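Local structure of putative N-acetylneuraminate lyase ([Ruminococcus] gnavus ATCC 29149, 6RB7) at residues 75-80 with 107-112; 134-139 with 165-170; 91-96 with 122-127; 37-42 with 217-222. The protein belongs to the dihydrodipicolinate synthetase family of (beta/alpha)8-barrel proteins, assembled here from four copies of the chain. All blocks are in the same frame, centred on the assembly; numbering follows the deposited sequence.

Overall arrangement
All four contacts belong to one (beta/alpha)8 barrel. Contacts 1 and 2 are buried pairs of neighbouring parallel strands, held mainly by backbone hydrogen bonds. They are linked directly, because strand 108-112 of contact 1 lies beside strand 135-138 of contact 2. Contact 4 is also buried, but its strands 41-43 and 219-222 are separated by strand 238-241. It has no hydrogen bond of its own and relies on apolar side chains inside the barrel. Contact 3 is only partly buried. It joins two helices of the outer layer through a salt bridge and a CH-pi contact. Its centre lies about 16 Å from that of the chain, against about 6 Å for contact 1.

Contact 1: 75-80 with 107-112; sequences VYVNGS and LTVIAH
Val-75 and Val-109 pair in parallel at one end of a beta-alpha-beta unit of the (beta/alpha)8 barrel; helix 89-103 makes the crossover. Val-75 O takes the N-H of Ile-110 at 3.0 Å in an almost straight bond (176°). On the helix-facing side, Val-75 CG1 meets Leu-107 CD1 at 4.2 Å. Tyr-76 points into the barrel, with CG anti to the backbone N (172°) and the ring edge against Ile-110. Tyr-76 CD1 is 3.8 Å from Ile-110 CG2. Further out, Tyr-76 runs alongside His-112, and both Tyr-76 and Ile-110 touch Ile-240. Val-77 uses both backbone groups: its N reaches Ile-110 O at 2.8 Å, and its O accepts from His-112 N at 2.9 Å. Val-77 CG2 touches Val-109 CG1 at 4.1 Å on the same side of the sheet as Val-75. The strand ends at Val-77, and Asn-78 is already loop. A water bonds to His-112 O and, weakly, to Asn-78 ND2. His-112 NE2 accepts a hydrogen bond from the backbone N-H of Ile-139, while His-112 ND1 donates to Asn-78 O at 2.9 Å. That oxygen lies close to the ring plane, and the donor is tilted 23° from the carbonyl plane.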
loop_
_atom_site.group_PDB
_atom_site.type_symbol
_atom_site.label_atom_id
_atom_site.label_comp_id
_atom_site.label_asym_id
_atom_site.label_seq_id
_atom_site.Cartn_x
_atom_site.Cartn_y
_atom_site.Cartn_z
ATOM N N VAL A 75 -17.604 -27.818 6.853
ATOM C CA VAL A 75 -16.886 -26.924 7.780
ATOM C C VAL A 75 -15.433 -26.779 7.321
ATOM O O VAL A 75 -14.823 -27.756 6.754
ATOM C CB VAL A 75 -16.947 -27.347 9.244
ATOM C CG1 VAL A 75 -18.329 -27.125 9.816
ATOM C CG2 VAL A 75 -16.493 -28.785 9.456
ATOM N N TYR A 76 -14.893 -25.597 7.529
ATOM C CA TYR A 76 -13.504 -25.225 7.205
ATOM C C TYR A 76 -12.795 -25.104 8.542
ATOM O O TYR A 76 -13.040 -24.180 9.303
ATOM C CB TYR A 76 -13.488 -23.934 6.380
ATOM C CG TYR A 76 -12.108 -23.376 6.157
ATOM C CD1 TYR A 76 -11.247 -23.979 5.265
ATOM C CD2 TYR A 76 -11.711 -22.207 6.752
ATOM C CE1 TYR A 76 -9.977 -23.457 5.022
ATOM C CE2 TYR A 76 -10.434 -21.685 6.544
ATOM C CZ TYR A 76 -9.572 -22.326 5.696
ATOM O OH TYR A 76 -8.343 -21.802 5.491
ATOM N N VAL A 77 -11.961 -26.113 8.851
ATOM C CA VAL A 77 -11.447 -26.299 10.224
ATOM C C VAL A 77 -10.010 -25.779 10.356
ATOM O O VAL A 77 -9.179 -26.044 9.467
ATOM C CB VAL A 77 -11.543 -27.784 10.572
ATOM C CG1 VAL A 77 -11.062 -28.023 11.993
ATOM C CG2 VAL A 77 -12.937 -28.320 10.352
ATOM N N ASN A 78 -9.714 -25.112 11.464
ATOM C CA ASN A 78 -8.362 -24.635 11.809
ATOM C C ASN A 78 -7.885 -23.621 10.761
ATOM O O ASN A 78 -6.679 -23.553 10.529
ATOM C CB ASN A 78 -7.364 -25.791 11.997
ATOM C CG ASN A 78 -7.652 -26.617 13.216
ATOM O OD1 ASN A 78 -8.062 -26.077 14.248
ATOM N ND2 ASN A 78 -7.470 -27.932 13.094
ATOM N N GLY A 79 -8.797 -22.804 10.242
ATOM C CA GLY A 79 -8.422 -21.589 9.512
ATOM C C GLY A 79 -8.031 -20.462 10.455
ATOM O O GLY A 79 -8.019 -20.644 11.690
ATOM N N SER A 80 -7.740 -19.278 9.933
ATOM C CA SER A 80 -7.450 -18.129 10.811
ATOM C C SER A 80 -8.681 -17.728 11.614
ATOM O O SER A 80 -8.526 -17.312 12.739
ATOM C CB SER A 80 -6.819 -16.960 10.082
ATOM O OG SER A 80 -7.665 -16.499 9.081
ATOM N N LEU A 107 -20.853 -33.788 6.897
ATOM C CA LEU A 107 -20.217 -32.501 6.527
ATOM C C LEU A 107 -19.077 -32.780 5.571
ATOM O O LEU A 107 -18.254 -33.659 5.866
ATOM C CB LEU A 107 -19.665 -31.782 7.762
ATOM C CG LEU A 107 -20.710 -31.288 8.758
ATOM C CD1 LEU A 107 -20.060 -30.957 10.057
ATOM C CD2 LEU A 107 -21.452 -30.075 8.192
ATOM N N THR A 108 -18.938 -31.938 4.558
ATOM C CA THR A 108 -17.669 -31.864 3.816
ATOM C C THR A 108 -16.669 -31.232 4.786
ATOM O O THR A 108 -17.002 -30.193 5.385
ATOM C CB THR A 108 -17.816 -31.062 2.539
ATOM O OG1 THR A 108 -18.778 -31.723 1.700
ATOM C CG2 THR A 108 -16.511 -30.897 1.794
ATOM N N VAL A 109 -15.496 -31.806 4.955
ATOM C CA VAL A 109 -14.513 -31.276 5.918
ATOM C C VAL A 109 -13.288 -30.819 5.148
ATOM O O VAL A 109 -12.632 -31.663 4.481
ATOM C CB VAL A 109 -14.165 -32.260 7.041
ATOM C CG1 VAL A 109 -13.093 -31.676 7.948
ATOM C CG2 VAL A 109 -15.406 -32.627 7.830
ATOM N N ILE A 110 -12.980 -29.526 5.245
ATOM C CA ILE A 110 -11.742 -28.957 4.687
ATOM C C ILE A 110 -10.884 -28.572 5.883
ATOM O O ILE A 110 -11.332 -27.761 6.714
ATOM C CB ILE A 110 -12.042 -27.736 3.809
ATOM C CG1 ILE A 110 -13.017 -28.038 2.674
ATOM C CG2 ILE A 110 -10.727 -27.137 3.310
ATOM C CD1 ILE A 110 -13.468 -26.811 1.911
ATOM N N ALA A 111 -9.714 -29.179 6.015
ATOM C CA ALA A 111 -8.786 -28.915 7.138
ATOM C C ALA A 111 -7.660 -27.995 6.663
ATOM O O ALA A 111 -6.870 -28.375 5.824
ATOM C CB ALA A 111 -8.229 -30.192 7.684
ATOM N N HIS A 112 -7.666 -26.760 7.147
ATOM C CA HIS A 112 -6.556 -25.819 6.929
ATOM C C HIS A 112 -5.369 -26.286 7.749
ATOM O O HIS A 112 -5.507 -26.399 8.984
ATOM C CB HIS A 112 -6.985 -24.402 7.284
ATOM C CG HIS A 112 -5.844 -23.449 7.072
ATOM N ND1 HIS A 112 -5.151 -22.905 8.128
ATOM C CD2 HIS A 112 -5.232 -23.043 5.937
ATOM C CE1 HIS A 112 -4.193 -22.125 7.626
ATOM N NE2 HIS A 112 -4.179 -22.237 6.275
HETATM O O HOH W 1 -4.811 -27.836 11.199
#

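Contact 2: 134-139 with 165-170; sequences DAIAAI and TDFVIY
Ile-136 holds CG1 between its backbone N and carbonyl carbon (chi1 56°), while Phe-167 sets its CG opposite the backbone N (chi1 -172°). These torsions bring Ile-136 CD1 to 3.7 Å from Phe-167 CD2, the two side chains crossing at a slant. The pair sits on the helix side of a parallel beta-alpha-beta unit of the barrel, formed by strand 135-138, helix 148-160 and strand 166-171. Phe-167 also packs on Ile-158 of the connecting helix, and its CZ is 3.8 Å from Ala-138 CB. On the inner side strand 135-138 offers only the methyls of Ala-135 and Ala-137, and Ala-137 CB lies 4.0 Å from Val-168 CB. The backbone ladder alternates between the strands. Ile-136 N binds Asp-166 O at 2.9 Å, and Ile-136 O receives Val-168 N at 2.8 Å in the carbonyl plane. Val-168 O in turn accepts from Ala-138 N. The last rung differs: Tyr-170 N stands well above the carbonyl plane of Ala-138 and does not follow a lone pair. Beyond it, Ile-139 CG2 touches Tyr-170 CB. At the other end of the pair a water continues the ladder, donating to Asp-134 O at 2.7 Å and accepting from Asp-166 N at 3.0 Å.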
loop_
_atom_site.group_PDB
_atom_site.type_symbol
_atom_site.label_atom_id
_atom_site.label_comp_id
_atom_site.label_asym_id
_atom_site.label_seq_id
_atom_site.Cartn_x
_atom_site.Cartn_y
_atom_site.Cartn_z
ATOM N N ASP A 134 -12.043 -34.374 3.458
ATOM C CA ASP A 134 -12.310 -34.205 2.023
ATOM C C ASP A 134 -11.166 -33.447 1.371
ATOM O O ASP A 134 -10.723 -33.832 0.250
ATOM C CB ASP A 134 -13.649 -33.525 1.805
ATOM C CG ASP A 134 -14.772 -34.418 2.314
ATOM O OD1 ASP A 134 -15.143 -35.352 1.564
ATOM O OD2 ASP A 134 -15.175 -34.236 3.477
ATOM N N ALA A 135 -10.692 -32.392 2.019
ATOM C CA ALA A 135 -9.627 -31.552 1.461
ATOM C C ALA A 135 -8.768 -31.013 2.590
ATOM O O ALA A 135 -9.266 -30.861 3.728
ATOM C CB ALA A 135 -10.231 -30.413 0.637
ATOM N N ILE A 136 -7.563 -30.635 2.232
ATOM C CA ILE A 136 -6.713 -29.775 3.065
ATOM C C ILE A 136 -6.569 -28.431 2.358
ATOM O O ILE A 136 -6.771 -28.358 1.137
ATOM C CB ILE A 136 -5.342 -30.411 3.359
ATOM C CG1 ILE A 136 -4.599 -30.791 2.072
ATOM C CG2 ILE A 136 -5.526 -31.601 4.298
ATOM C CD1 ILE A 136 -3.104 -31.009 2.329
ATOM N N ALA A 137 -6.248 -27.425 3.142
ATOM C CA ALA A 137 -6.080 -26.047 2.646
ATOM C C ALA A 137 -4.829 -25.422 3.216
ATOM O O ALA A 137 -4.350 -25.839 4.289
ATOM C CB ALA A 137 -7.289 -25.209 2.980
ATOM N N ALA A 138 -4.324 -24.375 2.555
ATOM C CA ALA A 138 -3.138 -23.660 3.056
ATOM C C ALA A 138 -3.161 -22.210 2.572
ATOM O O ALA A 138 -3.245 -21.960 1.371
ATOM C CB ALA A 138 -1.886 -24.345 2.611
ATOM N N ILE A 139 -3.046 -21.308 3.540
ATOM C CA ILE A 139 -2.572 -19.927 3.260
ATOM C C ILE A 139 -1.155 -19.995 2.720
ATOM O O ILE A 139 -0.483 -21.039 2.815
ATOM C CB ILE A 139 -2.688 -19.048 4.506
ATOM C CG1 ILE A 139 -1.830 -19.540 5.667
ATOM C CG2 ILE A 139 -4.146 -18.853 4.888
ATOM C CD1 ILE A 139 -1.667 -18.505 6.753
ATOM N N THR A 165 -5.264 -36.459 -1.136
ATOM C CA THR A 165 -6.254 -35.506 -0.593
ATOM C C THR A 165 -6.358 -34.271 -1.494
ATOM O O THR A 165 -5.336 -33.686 -1.835
ATOM C CB THR A 165 -5.953 -35.150 0.860
ATOM O OG1 THR A 165 -5.927 -36.345 1.651
ATOM C CG2 THR A 165 -7.019 -34.277 1.463
ATOM N N ASP A 166 -7.587 -33.856 -1.782
ATOM C CA ASP A 166 -7.863 -32.574 -2.467
ATOM C C ASP A 166 -7.172 -31.412 -1.728
ATOM O O ASP A 166 -7.097 -31.414 -0.492
ATOM C CB ASP A 166 -9.347 -32.291 -2.545
ATOM C CG ASP A 166 -10.152 -33.226 -3.437
ATOM O OD1 ASP A 166 -9.554 -33.955 -4.263
ATOM O OD2 ASP A 166 -11.369 -33.199 -3.319
ATOM N N PHE A 167 -6.706 -30.422 -2.484
ATOM C CA PHE A 167 -5.909 -29.304 -1.927
ATOM C C PHE A 167 -6.542 -27.985 -2.383
ATOM O O PHE A 167 -6.727 -27.736 -3.598
ATOM C CB PHE A 167 -4.464 -29.374 -2.381
ATOM C CG PHE A 167 -3.542 -28.393 -1.710
ATOM C CD1 PHE A 167 -3.459 -27.077 -2.134
ATOM C CD2 PHE A 167 -2.720 -28.808 -0.678
ATOM C CE1 PHE A 167 -2.582 -26.193 -1.513
ATOM C CE2 PHE A 167 -1.861 -27.917 -0.047
ATOM C CZ PHE A 167 -1.787 -26.618 -0.476
ATOM N N VAL A 168 -6.792 -27.112 -1.422
ATOM C CA VAL A 168 -7.329 -25.730 -1.634
ATOM C C VAL A 168 -6.281 -24.696 -1.260
ATOM O O VAL A 168 -5.819 -24.665 -0.104
ATOM C CB VAL A 168 -8.611 -25.500 -0.832
ATOM C CG1 VAL A 168 -9.153 -24.104 -1.045
ATOM C CG2 VAL A 168 -9.686 -26.537 -1.180
ATOM N N ILE A 169 -5.952 -23.799 -2.198
ATOM C CA ILE A 169 -5.085 -22.641 -1.896
ATOM C C ILE A 169 -5.949 -21.572 -1.247
ATOM O O ILE A 169 -7.019 -21.275 -1.807
ATOM C CB ILE A 169 -4.490 -22.110 -3.205
ATOM C CG1 ILE A 169 -3.620 -23.163 -3.878
ATOM C CG2 ILE A 169 -3.772 -20.788 -2.969
ATOM C CD1 ILE A 169 -3.403 -22.859 -5.353
ATOM N N TYR A 170 -5.497 -20.976 -0.156
ATOM C CA TYR A 170 -6.227 -19.868 0.495
ATOM C C TYR A 170 -5.505 -18.571 0.155
ATOM O O TYR A 170 -4.386 -18.329 0.661
ATOM C CB TYR A 170 -6.404 -20.121 1.981
ATOM C CG TYR A 170 -7.492 -19.284 2.602
ATOM C CD1 TYR A 170 -7.347 -17.932 2.735
ATOM C CD2 TYR A 170 -8.691 -19.854 3.027
ATOM C CE1 TYR A 170 -8.328 -17.156 3.333
ATOM C CE2 TYR A 170 -9.709 -19.072 3.553
ATOM C CZ TYR A 170 -9.542 -17.714 3.672
ATOM O OH TYR A 170 -10.515 -16.910 4.222
HETATM O O HOH W 2 -9.748 -35.866 -1.186
#

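Contact 3: 91-96 with 122-127; sequences DRKIVL and QELARH
Lys-93 and Glu-123 form the salt bridge of this contact, with Lys-93 NZ 2.9 Å from Glu-123 OE2. The ammonium meets the oxygen on its anti side, 29° out of the carboxylate plane, and the two side chains cross at about a right angle. The same lysine makes a CH-pi contact. Its extended aliphatic chain covers one face of the His-127 ring, with Lys-93 CG 3.6 Å from the ring centroid and almost exactly on the normal. The charged end runs on to Glu-123. His-127 NE2 is hydrogen-bonded to Glu-97, which helps fix the rotation of the ring. Van der Waals packing of Leu-124 completes the contact. Leu-124 straddles two neighbours: CD2 is 3.8 Å from Lys-93 CG, and CD1 rests over one face of the Arg-92 guanidinium, 3.5 Å from NE. A bend at chi3 (71°) turns that guanidinium inward, where NH2 bonds to the carbonyl oxygens of His-112 and Ala-114. The axes of the two helical segments come within 10.6 Å and run nearly parallel, 18° apart, in successive helices of the barrel's outer layer. Leu-96 reaches from helix 89-103 to Val-109 and Ala-111 of strand 108-112, and Ala-125 faces Ile-158 of helix 148-160.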
loop_
_atom_site.group_PDB
_atom_site.type_symbol
_atom_site.label_atom_id
_atom_site.label_comp_id
_atom_site.label_asym_id
_atom_site.label_seq_id
_atom_site.Cartn_x
_atom_site.Cartn_y
_atom_site.Cartn_z
ATOM N N ASP A 91 -2.862 -28.773 19.405
ATOM C CA ASP A 91 -4.193 -28.131 19.505
ATOM C C ASP A 91 -5.001 -28.450 18.245
ATOM O O ASP A 91 -6.186 -28.817 18.320
ATOM C CB ASP A 91 -4.044 -26.613 19.630
ATOM C CG ASP A 91 -3.512 -26.055 20.938
ATOM O OD1 ASP A 91 -3.614 -26.786 21.977
ATOM O OD2 ASP A 91 -2.985 -24.891 20.911
ATOM N N ARG A 92 -4.374 -28.248 17.079
ATOM C CA ARG A 92 -5.082 -28.383 15.791
ATOM C C ARG A 92 -5.448 -29.850 15.536
ATOM O O ARG A 92 -6.518 -30.116 14.924
ATOM C CB ARG A 92 -4.249 -27.757 14.682
ATOM C CG ARG A 92 -4.227 -26.241 14.844
ATOM C CD ARG A 92 -3.211 -25.554 13.953
ATOM N NE ARG A 92 -3.554 -25.562 12.552
ATOM C CZ ARG A 92 -2.913 -24.841 11.628
ATOM N NH1 ARG A 92 -1.884 -24.091 11.992
ATOM N NH2 ARG A 92 -3.335 -24.882 10.369
ATOM N N LYS A 93 -4.614 -30.786 15.950
ATOM C CA LYS A 93 -4.958 -32.214 15.848
ATOM C C LYS A 93 -6.171 -32.526 16.721
ATOM O O LYS A 93 -7.093 -33.201 16.233
ATOM C CB LYS A 93 -3.782 -33.075 16.290
ATOM C CG LYS A 93 -2.650 -33.126 15.295
ATOM C CD LYS A 93 -1.542 -34.041 15.781
ATOM C CE LYS A 93 -0.396 -34.159 14.811
ATOM N NZ LYS A 93 0.693 -35.008 15.383
ATOM N N ILE A 94 -6.194 -32.022 17.950
ATOM C CA ILE A 94 -7.328 -32.265 18.874
ATOM C C ILE A 94 -8.617 -31.698 18.261
ATOM O O ILE A 94 -9.650 -32.383 18.256
ATOM C CB ILE A 94 -7.022 -31.727 20.267
ATOM C CG1 ILE A 94 -5.871 -32.560 20.876
ATOM C CG2 ILE A 94 -8.285 -31.757 21.125
ATOM C CD1 ILE A 94 -5.292 -31.962 22.101
ATOM N N VAL A 95 -8.561 -30.494 17.688
ATOM C CA VAL A 95 -9.778 -29.939 17.073
ATOM C C VAL A 95 -10.277 -30.888 15.982
ATOM O O VAL A 95 -11.471 -31.240 15.957
ATOM C CB VAL A 95 -9.529 -28.518 16.515
ATOM C CG1 VAL A 95 -10.682 -28.065 15.669
ATOM C CG2 VAL A 95 -9.226 -27.536 17.641
ATOM N N LEU A 96 -9.408 -31.263 15.045
ATOM C CA LEU A 96 -9.872 -32.017 13.867
ATOM C C LEU A 96 -10.360 -33.423 14.302
ATOM O O LEU A 96 -11.368 -33.871 13.775
ATOM C CB LEU A 96 -8.787 -32.094 12.808
ATOM C CG LEU A 96 -9.210 -32.786 11.526
ATOM C CD1 LEU A 96 -10.338 -31.999 10.815
ATOM C CD2 LEU A 96 -8.012 -32.928 10.608
ATOM N N GLN A 122 3.270 -30.124 7.066
ATOM C CA GLN A 122 3.279 -31.504 6.557
ATOM C C GLN A 122 2.739 -32.450 7.636
ATOM O O GLN A 122 1.963 -33.389 7.287
ATOM C CB GLN A 122 4.711 -31.884 6.189
ATOM C CG GLN A 122 5.246 -31.197 4.923
ATOM C CD GLN A 122 6.721 -31.459 4.771
ATOM O OE1 GLN A 122 7.506 -31.153 5.669
ATOM N NE2 GLN A 122 7.119 -31.979 3.610
ATOM N N GLU A 123 3.061 -32.219 8.896
ATOM C CA GLU A 123 2.571 -33.081 10.011
ATOM C C GLU A 123 1.052 -32.987 10.067
ATOM O O GLU A 123 0.353 -34.041 10.160
ATOM C CB GLU A 123 3.256 -32.698 11.315
ATOM C CG GLU A 123 2.777 -33.453 12.498
ATOM C CD GLU A 123 3.572 -33.232 13.797
ATOM O OE1 GLU A 123 4.428 -32.288 13.857
ATOM O OE2 GLU A 123 3.296 -33.978 14.790
ATOM N N LEU A 124 0.488 -31.768 9.975
ATOM C CA LEU A 124 -0.966 -31.639 10.020
ATOM C C LEU A 124 -1.602 -32.208 8.762
ATOM O O LEU A 124 -2.700 -32.744 8.877
ATOM C CB LEU A 124 -1.332 -30.164 10.243
ATOM C CG LEU A 124 -1.062 -29.652 11.648
ATOM C CD1 LEU A 124 -1.362 -28.179 11.738
ATOM C CD2 LEU A 124 -1.853 -30.425 12.720
ATOM N N ALA A 125 -0.981 -32.069 7.599
ATOM C CA ALA A 125 -1.508 -32.641 6.344
ATOM C C ALA A 125 -1.638 -34.165 6.495
ATOM O O ALA A 125 -2.677 -34.725 6.128
ATOM C CB ALA A 125 -0.648 -32.252 5.172
ATOM N N ARG A 126 -0.580 -34.811 6.950
ATOM C CA ARG A 126 -0.558 -36.289 7.087
ATOM C C ARG A 126 -1.637 -36.695 8.080
ATOM O O ARG A 126 -2.368 -37.674 7.803
ATOM C CB ARG A 126 0.830 -36.728 7.555
ATOM C CG ARG A 126 1.019 -38.229 7.686
ATOM C CD ARG A 126 2.482 -38.443 8.118
ATOM N NE ARG A 126 3.400 -38.004 7.041
ATOM C CZ ARG A 126 4.178 -36.899 7.012
ATOM N NH1 ARG A 126 4.238 -36.057 8.035
ATOM N NH2 ARG A 126 4.901 -36.632 5.934
ATOM N N HIS A 127 -1.753 -35.973 9.198
ATOM C CA HIS A 127 -2.764 -36.271 10.231
ATOM C C HIS A 127 -4.166 -36.151 9.629
ATOM O O HIS A 127 -5.031 -37.026 9.889
ATOM C CB HIS A 127 -2.523 -35.395 11.448
ATOM C CG HIS A 127 -3.577 -35.499 12.482
ATOM N ND1 HIS A 127 -4.670 -34.645 12.497
ATOM C CD2 HIS A 127 -3.687 -36.313 13.553
ATOM C CE1 HIS A 127 -5.394 -34.941 13.560
ATOM N NE2 HIS A 127 -4.819 -35.959 14.231
#

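Contact 4: 37-42 with 217-222; sequences KYKGVI and EYIIFN
Tyr-38 and Phe-221 meet at a slant. The end of the phenylalanine ring does the touching: Phe-221 CZ is 3.9 Å from Tyr-38 CB, and Phe-221 CE2 is 3.6 Å from Tyr-38 O. The tyrosine ring itself leads away from strand 219-222, so segment 217-222 is met chiefly by CB and the backbone carbonyl of Tyr-38. Ile-219 lies alongside Phe-221 in the contact, two residues earlier on the same strand. Its CG1 is opposite the backbone N (chi1 -175°), an extended shape that carries CD1 across to Tyr-38 CB at 3.8 Å. The same methyl meets Lys-39 CG at 3.9 Å. Only the aliphatic part of Lys-39 is used here; its NZ forms a salt bridge with Glu-36. From the strand that follows, Ile-42 crosses Phe-221 obliquely, with Ile-42 CD1 4.2 Å from Phe-221 CE2. No hydrogen bond joins the segments. The polar end of Tyr-38 is satisfied elsewhere, by a hydrogen bond from OH to Asp-166 OD2.

The packing lies inside the (beta/alpha)8 barrel. Tyr-38 sits near the N-terminal ends of the strands. Strand 238-241 runs between strands 41-43 and 219-222, with backbone bonds to Ile-42 and Ile-220. Ile-110 of strand 108-112 touches Tyr-38, Ile-42 and Phe-221 in the barrel interior, and Ile-195 of strand 194-199 packs on Tyr-38.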
loop_
_atom_site.group_PDB
_atom_site.type_symbol
_atom_site.label_atom_id
_atom_site.label_comp_id
_atom_site.label_asym_id
_atom_site.label_seq_id
_atom_site.Cartn_x
_atom_site.Cartn_y
_atom_site.Cartn_z
ATOM N N LYS A 37 -19.533 -31.642 -3.723
ATOM C CA LYS A 37 -19.504 -31.683 -2.241
ATOM C C LYS A 37 -18.948 -30.378 -1.679
ATOM O O LYS A 37 -19.044 -30.150 -0.459
ATOM C CB LYS A 37 -18.729 -32.886 -1.746
ATOM C CG LYS A 37 -17.234 -32.883 -2.006
ATOM C CD LYS A 37 -16.654 -34.151 -1.387
ATOM C CE LYS A 37 -15.256 -34.412 -1.793
ATOM N NZ LYS A 37 -14.854 -35.723 -1.230
ATOM N N TYR A 38 -18.324 -29.539 -2.513
ATOM C CA TYR A 38 -17.740 -28.263 -2.042
ATOM C C TYR A 38 -18.669 -27.085 -2.335
ATOM O O TYR A 38 -18.306 -25.958 -1.920
ATOM C CB TYR A 38 -16.379 -28.040 -2.699
ATOM C CG TYR A 38 -15.396 -29.118 -2.353
ATOM C CD1 TYR A 38 -14.859 -29.176 -1.073
ATOM C CD2 TYR A 38 -14.991 -30.070 -3.278
ATOM C CE1 TYR A 38 -13.921 -30.135 -0.736
ATOM C CE2 TYR A 38 -14.070 -31.039 -2.934
ATOM C CZ TYR A 38 -13.530 -31.075 -1.655
ATOM O OH TYR A 38 -12.621 -32.027 -1.304
ATOM N N LYS A 39 -19.762 -27.307 -3.051
ATOM C CA LYS A 39 -20.615 -26.205 -3.527
ATOM C C LYS A 39 -21.690 -25.967 -2.483
ATOM O O LYS A 39 -22.714 -26.677 -2.474
ATOM C CB LYS A 39 -21.265 -26.565 -4.860
ATOM C CG LYS A 39 -20.270 -26.717 -5.974
ATOM C CD LYS A 39 -20.896 -26.991 -7.295
ATOM C CE LYS A 39 -19.883 -27.257 -8.380
ATOM N NZ LYS A 39 -20.610 -27.415 -9.662
ATOM N N GLY A 40 -21.605 -24.829 -1.877
ATOM C CA GLY A 40 -22.598 -24.421 -0.873
ATOM C C GLY A 40 -21.904 -23.634 0.203
ATOM O O GLY A 40 -20.844 -23.027 -0.054
ATOM N N VAL A 41 -22.522 -23.627 1.359
ATOM C CA VAL A 41 -22.102 -22.772 2.494
ATOM C C VAL A 41 -21.243 -23.634 3.427
ATOM O O VAL A 41 -21.707 -24.640 3.962
ATOM C CB VAL A 41 -23.345 -22.241 3.199
ATOM C CG1 VAL A 41 -23.007 -21.584 4.525
ATOM C CG2 VAL A 41 -24.142 -21.319 2.273
ATOM N N ILE A 42 -19.973 -23.251 3.564
ATOM C CA ILE A 42 -18.974 -23.947 4.411
ATOM C C ILE A 42 -18.461 -22.951 5.442
ATOM O O ILE A 42 -17.501 -22.192 5.215
ATOM C CB ILE A 42 -17.858 -24.576 3.565
ATOM C CG1 ILE A 42 -18.430 -25.614 2.596
ATOM C CG2 ILE A 42 -16.769 -25.164 4.464
ATOM C CD1 ILE A 42 -17.398 -26.285 1.715
ATOM N N GLU A 217 -13.228 -27.741 -13.859
ATOM C CA GLU A 217 -12.679 -28.777 -12.950
ATOM C C GLU A 217 -12.088 -28.148 -11.699
ATOM O O GLU A 217 -11.534 -28.913 -10.901
ATOM C CB GLU A 217 -11.622 -29.609 -13.645
ATOM C CG GLU A 217 -12.248 -30.427 -14.749
ATOM C CD GLU A 217 -11.379 -31.597 -15.115
ATOM O OE1 GLU A 217 -10.270 -31.349 -15.622
ATOM O OE2 GLU A 217 -11.787 -32.716 -14.861
ATOM N N TYR A 218 -12.312 -26.853 -11.452
ATOM C CA TYR A 218 -11.818 -26.174 -10.250
ATOM C C TYR A 218 -12.954 -25.388 -9.651
ATOM O O TYR A 218 -13.935 -25.070 -10.341
ATOM C CB TYR A 218 -10.636 -25.253 -10.602
ATOM C CG TYR A 218 -9.435 -25.991 -11.100
ATOM C CD1 TYR A 218 -9.349 -26.415 -12.420
ATOM C CD2 TYR A 218 -8.374 -26.254 -10.260
ATOM C CE1 TYR A 218 -8.243 -27.098 -12.875
ATOM C CE2 TYR A 218 -7.248 -26.922 -10.709
ATOM C CZ TYR A 218 -7.184 -27.349 -12.019
ATOM O OH TYR A 218 -6.099 -28.044 -12.468
ATOM N N ILE A 219 -12.866 -25.177 -8.349
ATOM C CA ILE A 219 -13.858 -24.388 -7.597
ATOM C C ILE A 219 -13.157 -23.211 -6.936
ATOM O O ILE A 219 -12.056 -23.348 -6.371
ATOM C CB ILE A 219 -14.634 -25.235 -6.571
ATOM C CG1 ILE A 219 -15.716 -24.405 -5.906
ATOM C CG2 ILE A 219 -13.716 -25.879 -5.543
ATOM C CD1 ILE A 219 -16.731 -25.227 -5.154
ATOM N N ILE A 220 -13.808 -22.054 -7.031
ATOM C CA ILE A 220 -13.396 -20.863 -6.268
ATOM C C ILE A 220 -14.402 -20.659 -5.135
ATOM O O ILE A 220 -15.628 -20.727 -5.382
ATOM C CB ILE A 220 -13.274 -19.599 -7.136
ATOM C CG1 ILE A 220 -12.556 -19.884 -8.457
ATOM C CG2 ILE A 220 -12.618 -18.513 -6.313
ATOM C CD1 ILE A 220 -11.161 -20.471 -8.319
ATOM N N PHE A 221 -13.901 -20.499 -3.934
ATOM C CA PHE A 221 -14.745 -20.205 -2.771
ATOM C C PHE A 221 -14.719 -18.708 -2.472
ATOM O O PHE A 221 -13.632 -18.102 -2.429
ATOM C CB PHE A 221 -14.316 -20.921 -1.511
ATOM C CG PHE A 221 -14.169 -22.421 -1.606
ATOM C CD1 PHE A 221 -13.025 -22.984 -2.132
ATOM C CD2 PHE A 221 -15.208 -23.262 -1.208
ATOM C CE1 PHE A 221 -12.866 -24.357 -2.159
ATOM C CE2 PHE A 221 -15.065 -24.630 -1.299
ATOM C CZ PHE A 221 -13.906 -25.168 -1.777
ATOM N N ASN A 222 -15.881 -18.097 -2.312
ATOM C CA ASN A 222 -15.928 -16.679 -1.901
ATOM C C ASN A 222 -15.514 -16.575 -0.424
ATOM O O ASN A 222 -16.195 -17.177 0.452
ATOM C CB ASN A 222 -17.328 -16.121 -2.070
ATOM C CG ASN A 222 -17.375 -14.648 -1.714
ATOM O OD1 ASN A 222 -17.101 -13.841 -2.571
ATOM N ND2 ASN A 222 -17.678 -14.317 -0.448
#